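Local coordinates for protein STING-associated CdnE c-di-GMP synthase (PDB 6WT8) that probably synthesises the cyclic dinucleotide c-di-GMP as the CdnE nucleotidyltransferase of a STING-associated CBASS antiphage defence system, at residues T201-V206 with N230-P235; K254-F259 with S303-E308. One frame throughout, in Å; residues are numbered along the deposited sequence.

Contact 1: T201-V206 with N230-P235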
loop_
_atom_site.group_PDB
_atom_site.type_symbol
_atom_site.label_atom_id
_atom_site.label_comp_id
_atom_site.label_asym_id
_atom_site.label_seq_id
_atom_site.Cartn_x
_atom_site.Cartn_y
_atom_site.Cartn_z
ATOM N N THR A 201 9.811 -15.357 -6.317
ATOM C CA THR A 201 9.351 -15.914 -7.583
ATOM C C THR A 201 7.883 -15.543 -7.790
ATOM O O THR A 201 7.208 -15.085 -6.868
ATOM C CB THR A 201 9.564 -17.435 -7.577
ATOM O OG1 THR A 201 9.306 -17.957 -8.895
ATOM C CG2 THR A 201 8.647 -18.110 -6.577
ATOM N N TYR A 202 7.386 -15.714 -9.011
ATOM C CA TYR A 202 5.971 -15.418 -9.254
ATOM C C TYR A 202 5.069 -16.546 -8.787
ATOM O O TYR A 202 5.426 -17.719 -8.773
ATOM C CB TYR A 202 5.691 -15.224 -10.749
ATOM C CG TYR A 202 6.184 -13.956 -11.337
ATOM C CD1 TYR A 202 5.685 -12.754 -10.903
ATOM C CD2 TYR A 202 7.183 -13.990 -12.334
ATOM C CE1 TYR A 202 6.104 -11.533 -11.470
ATOM C CE2 TYR A 202 7.632 -12.795 -12.896
ATOM C CZ TYR A 202 7.090 -11.589 -12.470
ATOM O OH TYR A 202 7.492 -10.357 -13.011
ATOM N N TYR A 203 3.822 -16.158 -8.518
ATOM C CA TYR A 203 2.732 -17.101 -8.338
ATOM C C TYR A 203 1.579 -16.661 -9.217
ATOM O O TYR A 203 1.100 -15.512 -9.104
ATOM C CB TYR A 203 2.292 -17.163 -6.873
ATOM C CG TYR A 203 1.123 -18.103 -6.660
ATOM C CD1 TYR A 203 1.346 -19.440 -6.444
ATOM C CD2 TYR A 203 -0.180 -17.623 -6.674
ATOM C CE1 TYR A 203 0.284 -20.334 -6.242
ATOM C CE2 TYR A 203 -1.262 -18.497 -6.500
ATOM C CZ TYR A 203 -1.010 -19.842 -6.261
ATOM O OH TYR A 203 -2.061 -20.741 -6.062
ATOM N N LYS A 204 1.131 -17.581 -10.066
ATOM C CA LYS A 204 0.001 -17.321 -10.977
ATOM C C LYS A 204 -1.296 -17.883 -10.404
ATOM O O LYS A 204 -1.477 -19.109 -10.333
ATOM C CB LYS A 204 0.276 -17.930 -12.357
ATOM C CG LYS A 204 1.472 -17.302 -13.038
ATOM C CD LYS A 204 1.774 -17.959 -14.415
ATOM C CE LYS A 204 3.163 -17.471 -14.881
ATOM N NZ LYS A 204 3.760 -18.275 -16.011
ATOM N N SER A 205 -2.198 -16.967 -10.020
ATOM C CA SER A 205 -3.523 -17.382 -9.564
ATOM C C SER A 205 -4.436 -17.673 -10.750
ATOM O O SER A 205 -4.124 -17.356 -11.886
ATOM C CB SER A 205 -4.153 -16.283 -8.717
ATOM O OG SER A 205 -4.403 -15.156 -9.552
ATOM N N VAL A 206 -5.560 -18.327 -10.478
ATOM C CA VAL A 206 -6.578 -18.507 -11.508
ATOM C C VAL A 206 -7.044 -17.161 -12.058
ATOM O O VAL A 206 -7.214 -17.012 -13.280
ATOM C CB VAL A 206 -7.756 -19.320 -10.955
ATOM C CG1 VAL A 206 -8.860 -19.379 -12.033
ATOM C CG2 VAL A 206 -7.259 -20.731 -10.552
ATOM N N ASN A 230 7.928 -17.747 1.056
ATOM C CA ASN A 230 6.792 -17.334 1.875
ATOM C C ASN A 230 5.480 -17.539 1.112
ATOM O O ASN A 230 5.451 -17.729 -0.120
ATOM C CB ASN A 230 6.935 -15.860 2.275
ATOM C CG ASN A 230 8.055 -15.646 3.315
ATOM O OD1 ASN A 230 7.865 -15.940 4.480
ATOM N ND2 ASN A 230 9.203 -15.123 2.897
ATOM N N ASP A 231 4.377 -17.446 1.855
ATOM C CA ASP A 231 3.060 -17.489 1.229
ATOM C C ASP A 231 2.899 -16.320 0.252
ATOM O O ASP A 231 3.471 -15.244 0.442
ATOM C CB ASP A 231 1.961 -17.431 2.303
ATOM C CG ASP A 231 1.968 -18.643 3.235
ATOM O OD1 ASP A 231 2.339 -19.766 2.806
ATOM O OD2 ASP A 231 1.582 -18.452 4.405
ATOM N N VAL A 232 1.991 -16.496 -0.723
ATOM C CA VAL A 232 1.860 -15.535 -1.812
ATOM C C VAL A 232 1.373 -14.183 -1.300
ATOM O O VAL A 232 0.494 -14.102 -0.427
ATOM C CB VAL A 232 0.920 -16.069 -2.916
ATOM C CG1 VAL A 232 -0.477 -16.308 -2.389
ATOM C CG2 VAL A 232 0.871 -15.098 -4.084
ATOM N N ASP A 233 1.933 -13.110 -1.865
ATOM C CA ASP A 233 1.510 -11.740 -1.620
ATOM C C ASP A 233 1.132 -11.141 -2.962
ATOM O O ASP A 233 1.675 -11.557 -3.996
ATOM C CB ASP A 233 2.652 -10.867 -1.076
ATOM C CG ASP A 233 3.116 -11.259 0.277
ATOM O OD1 ASP A 233 2.254 -11.522 1.141
ATOM O OD2 ASP A 233 4.355 -11.224 0.484
ATOM N N TYR A 234 0.192 -10.180 -2.960
ATOM C CA TYR A 234 -0.228 -9.512 -4.196
ATOM C C TYR A 234 0.003 -7.999 -4.105
ATOM O O TYR A 234 -0.943 -7.186 -4.174
ATOM C CB TYR A 234 -1.690 -9.837 -4.499
ATOM C CG TYR A 234 -1.944 -11.297 -4.788
ATOM C CD1 TYR A 234 -1.656 -11.843 -6.052
ATOM C CD2 TYR A 234 -2.403 -12.148 -3.813
ATOM C CE1 TYR A 234 -1.844 -13.179 -6.327
ATOM C CE2 TYR A 234 -2.601 -13.520 -4.083
ATOM C CZ TYR A 234 -2.337 -14.015 -5.358
ATOM O OH TYR A 234 -2.541 -15.379 -5.625
ATOM N N PRO A 235 1.256 -7.571 -3.925
ATOM C CA PRO A 235 1.507 -6.137 -3.736
ATOM C C PRO A 235 1.126 -5.310 -4.947
ATOM O O PRO A 235 0.740 -4.121 -4.813
ATOM C CB PRO A 235 3.027 -6.058 -3.490
ATOM C CG PRO A 235 3.561 -7.323 -4.202
ATOM C CD PRO A 235 2.503 -8.388 -3.933
#

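Contact 2: K254-F259 with S303-E308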
loop_
_atom_site.group_PDB
_atom_site.type_symbol
_atom_site.label_atom_id
_atom_site.label_comp_id
_atom_site.label_asym_id
_atom_site.label_seq_id
_atom_site.Cartn_x
_atom_site.Cartn_y
_atom_site.Cartn_z
ATOM N N LYS A 254 -6.993 8.636 -1.785
ATOM C CA LYS A 254 -5.674 8.685 -1.126
ATOM C C LYS A 254 -5.630 9.728 -0.017
ATOM O O LYS A 254 -4.954 9.507 1.018
ATOM C CB LYS A 254 -4.564 8.977 -2.128
ATOM C CG LYS A 254 -4.365 7.776 -3.066
ATOM C CD LYS A 254 -3.257 8.158 -4.102
ATOM C CE LYS A 254 -3.104 7.124 -5.179
ATOM N NZ LYS A 254 -1.904 7.394 -6.036
ATOM N N ASN A 255 -6.335 10.848 -0.184
ATOM C CA ASN A 255 -6.379 11.833 0.891
ATOM C C ASN A 255 -7.005 11.231 2.146
ATOM O O ASN A 255 -6.505 11.448 3.266
ATOM C CB ASN A 255 -7.174 13.065 0.436
ATOM C CG ASN A 255 -6.482 13.810 -0.686
ATOM O OD1 ASN A 255 -5.242 13.845 -0.765
ATOM N ND2 ASN A 255 -7.277 14.494 -1.512
HETATM N N MSE A 256 -8.045 10.392 1.980
HETATM C CA MSE A 256 -8.674 9.738 3.157
HETATM C C MSE A 256 -7.704 8.741 3.784
HETATM O O MSE A 256 -7.603 8.658 5.035
HETATM C CB MSE A 256 -9.990 9.018 2.814
HETATM C CG MSE A 256 -11.024 10.058 2.486
HETATM SE SE MSE A 256 -12.867 9.244 2.370
HETATM C CE MSE A 256 -12.432 7.640 1.235
ATOM N N ILE A 257 -6.972 7.989 2.954
ATOM C CA ILE A 257 -6.046 6.996 3.514
ATOM C C ILE A 257 -4.970 7.692 4.345
ATOM O O ILE A 257 -4.644 7.274 5.482
ATOM C CB ILE A 257 -5.433 6.193 2.367
ATOM C CG1 ILE A 257 -6.507 5.225 1.844
ATOM C CG2 ILE A 257 -4.182 5.368 2.870
ATOM C CD1 ILE A 257 -6.136 4.509 0.541
ATOM N N ARG A 258 -4.339 8.731 3.752
ATOM C CA ARG A 258 -3.248 9.410 4.460
ATOM C C ARG A 258 -3.769 10.076 5.725
ATOM O O ARG A 258 -3.073 10.101 6.737
ATOM C CB ARG A 258 -2.578 10.420 3.513
ATOM C CG ARG A 258 -1.826 9.684 2.383
ATOM C CD ARG A 258 -0.942 10.636 1.556
ATOM N NE ARG A 258 -1.815 11.551 0.850
ATOM C CZ ARG A 258 -2.057 11.590 -0.466
ATOM N NH1 ARG A 258 -1.472 10.844 -1.428
ATOM N NH2 ARG A 258 -2.929 12.470 -0.876
ATOM N N PHE A 259 -4.971 10.669 5.660
ATOM C CA PHE A 259 -5.560 11.274 6.858
ATOM C C PHE A 259 -5.711 10.253 7.960
ATOM O O PHE A 259 -5.268 10.488 9.081
ATOM C CB PHE A 259 -6.922 11.870 6.488
ATOM C CG PHE A 259 -7.674 12.481 7.629
ATOM C CD1 PHE A 259 -7.207 13.591 8.257
ATOM C CD2 PHE A 259 -8.887 12.001 7.970
ATOM C CE1 PHE A 259 -7.923 14.181 9.333
ATOM C CE2 PHE A 259 -9.606 12.578 9.019
ATOM C CZ PHE A 259 -9.131 13.694 9.671
ATOM N N SER A 303 -16.388 13.605 8.064
ATOM C CA SER A 303 -17.676 13.026 8.426
ATOM C C SER A 303 -17.929 11.678 7.725
ATOM O O SER A 303 -18.449 10.752 8.345
ATOM C CB SER A 303 -18.757 14.011 8.055
ATOM O OG SER A 303 -20.054 13.491 8.345
ATOM N N ILE A 304 -17.576 11.555 6.442
ATOM C CA ILE A 304 -17.733 10.262 5.744
ATOM C C ILE A 304 -16.964 9.166 6.465
ATOM O O ILE A 304 -17.456 8.054 6.687
ATOM C CB ILE A 304 -17.246 10.388 4.290
ATOM C CG1 ILE A 304 -18.203 11.211 3.489
ATOM C CG2 ILE A 304 -17.015 8.984 3.611
ATOM C CD1 ILE A 304 -19.581 10.634 3.298
ATOM N N LEU A 305 -15.718 9.461 6.813
ATOM C CA LEU A 305 -14.890 8.491 7.526
ATOM C C LEU A 305 -15.471 8.151 8.896
ATOM O O LEU A 305 -15.495 6.970 9.290
ATOM C CB LEU A 305 -13.479 9.024 7.647
ATOM C CG LEU A 305 -12.700 9.017 6.325
ATOM C CD1 LEU A 305 -11.380 9.794 6.539
ATOM C CD2 LEU A 305 -12.354 7.558 5.939
ATOM N N TYR A 306 -15.937 9.163 9.641
ATOM C CA TYR A 306 -16.559 8.889 10.930
ATOM C C TYR A 306 -17.764 7.988 10.768
ATOM O O TYR A 306 -17.929 7.030 11.537
ATOM C CB TYR A 306 -16.949 10.188 11.623
ATOM C CG TYR A 306 -17.677 9.964 12.912
ATOM C CD1 TYR A 306 -17.019 9.594 14.047
ATOM C CD2 TYR A 306 -19.040 10.212 13.016
ATOM C CE1 TYR A 306 -17.654 9.372 15.238
ATOM C CE2 TYR A 306 -19.699 9.978 14.223
ATOM C CZ TYR A 306 -18.984 9.568 15.330
ATOM O OH TYR A 306 -19.603 9.369 16.534
ATOM N N GLN A 307 -18.609 8.269 9.769
ATOM C CA GLN A 307 -19.761 7.415 9.530
ATOM C C GLN A 307 -19.325 5.984 9.196
ATOM O O GLN A 307 -19.905 5.023 9.685
ATOM C CB GLN A 307 -20.633 8.011 8.421
ATOM C CG GLN A 307 -21.278 9.321 8.761
ATOM C CD GLN A 307 -21.861 9.972 7.469
ATOM O OE1 GLN A 307 -22.608 9.329 6.732
ATOM N NE2 GLN A 307 -21.462 11.206 7.172
ATOM N N GLU A 308 -18.302 5.820 8.376
ATOM C CA GLU A 308 -17.889 4.474 8.026
ATOM C C GLU A 308 -17.360 3.719 9.237
ATOM O O GLU A 308 -17.705 2.538 9.445
ATOM C CB GLU A 308 -16.813 4.548 6.952
ATOM C CG GLU A 308 -16.245 3.191 6.570
ATOM C CD GLU A 308 -17.271 2.283 5.872
ATOM O OE1 GLU A 308 -18.331 2.765 5.444
ATOM O OE2 GLU A 308 -16.962 1.081 5.746
#

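Contact 1: T201-V206 with N230-P235
Val232 is the first residue of 230-235 to meet the strand end, setting its CG2 methyl 3.7 Å from Tyr203 CB. The methyl also sits beside the near part of the phenol ring, with CD2 of Tyr203 at 3.8 Å from CG2 of Val232, and the two side chains run at about a right angle. A compact, branched residue suits this spot because one methyl serves two neighbours: CG2 also lies over one face of the Tyr234 ring, toward its rim, within its own segment. Val232 further touches Gln220 of strand 218-221, a partner of the strand that carries Tyr203.

Two residues on, Tyr234 starts off across the contact rather than into it, and only its length brings the hydroxyl back. With CG beside the backbone N (chi1 -64°), the ring reaches out so that OH of Tyr234 arrives at the edge of the Tyr203 ring, near its plane, 3.4 Å from CD2 and 3.5 Å from CE2 of Tyr203. This is oxygen against C-H edge, a polar-aromatic touch and not a hydrogen bond. Tyr203 presents that edge because its own CG stands anti to the backbone N (chi1 178°). The same hydroxyl meets Ser205 CB at 3.6 Å. The small Ser205 side chain lets it come this close, while OG of Ser205 is bonded to the backbone N of Phe208 as the N-cap of helix 206-211.

Tyr234 itself occupies the N-cap position of helix 235-248, where the following proline fits a first turn that needs no backbone N-H donor. The side chains of two N-cap residues thus meet beside the C-terminal end of strand 192-204, a strand paired on both sides in the mixed sheet that probably forms the nucleotidyltransferase core of this polymerase-beta-like enzyme.

Contact 2: K254-F259 with S303-E308
Met256, Phe259 and Leu305 form an apolar helix-helix junction within the helical part of the chain, where helix 253-266 meets helix 300-314. The short axes cross at -67° and come no nearer than 11.5 Å, a wide separation bridged by long side chains and not by close backbones.

Leu305 is the centre of the contact. Its CD1 methyl lies at the edge of the Phe259 ring, near the ring plane, with Phe259 CD2 only 3.6 Å from Leu305 CD1; the two side chains slide past each other in opposite directions. One turn before Phe259 on helix 253-266, Met256 crosses Leu305 obliquely, its selenium (the residue is selenomethionine) 4.0 Å from Leu305 CG. CD2 of Leu305 also lies 4.0 Å from SE of Met256, so the branched leucine turns one methyl to the aromatic edge and the other to the selenium. In Met256, CG anti to the carbonyl carbon (chi1 -69°) and an extended chi2 (-169°) carry the selenium out toward Leu305; a long, flexible methionine suits this gap between the axes. Ile304 adds a lighter touch, its CG2 4.3 Å from Met256 SE.

An alanine at Leu305 would lack CG and both methyls, and would probably open a gap between the helices, leaving the Phe259 edge and the Met256 selenium without this neighbour.

Other helices complete the enclosure: Phe259 also packs on Leu350 and Ile353 of helix 336-360 and on Ile51 of helix 46-56, and Leu305 reaches Cys285 of helix 278-287. No hydrogen bond crosses between the two segments. Such steeply crossed helices, joined by apolar side chains alone, are consistent with the core of the helical domain seen in CD-NTase enzymes.

How the contacts relate
Contact 1 lies at the surface, whereas contact 2 is largely buried; their centres are about 30 Å apart on opposite sides of the chain's centre, and they share no residue. They follow in series: the loop of contact 1 leads into helix 235-248, and the next helix, 253-266, carries one side of contact 2, so the chain passes from sheet to the helical part of the chain. Their chemistry follows their place. At the end of the strand, phenol rings and a serine combine aromatic surface with polar groups, one of which, the serine hydroxyl, caps a helix. In the largely buried helical contact, leucine, methionine, isoleucine and phenylalanine meet through hydrocarbon and selenium alone. Side chains alone carry both contacts.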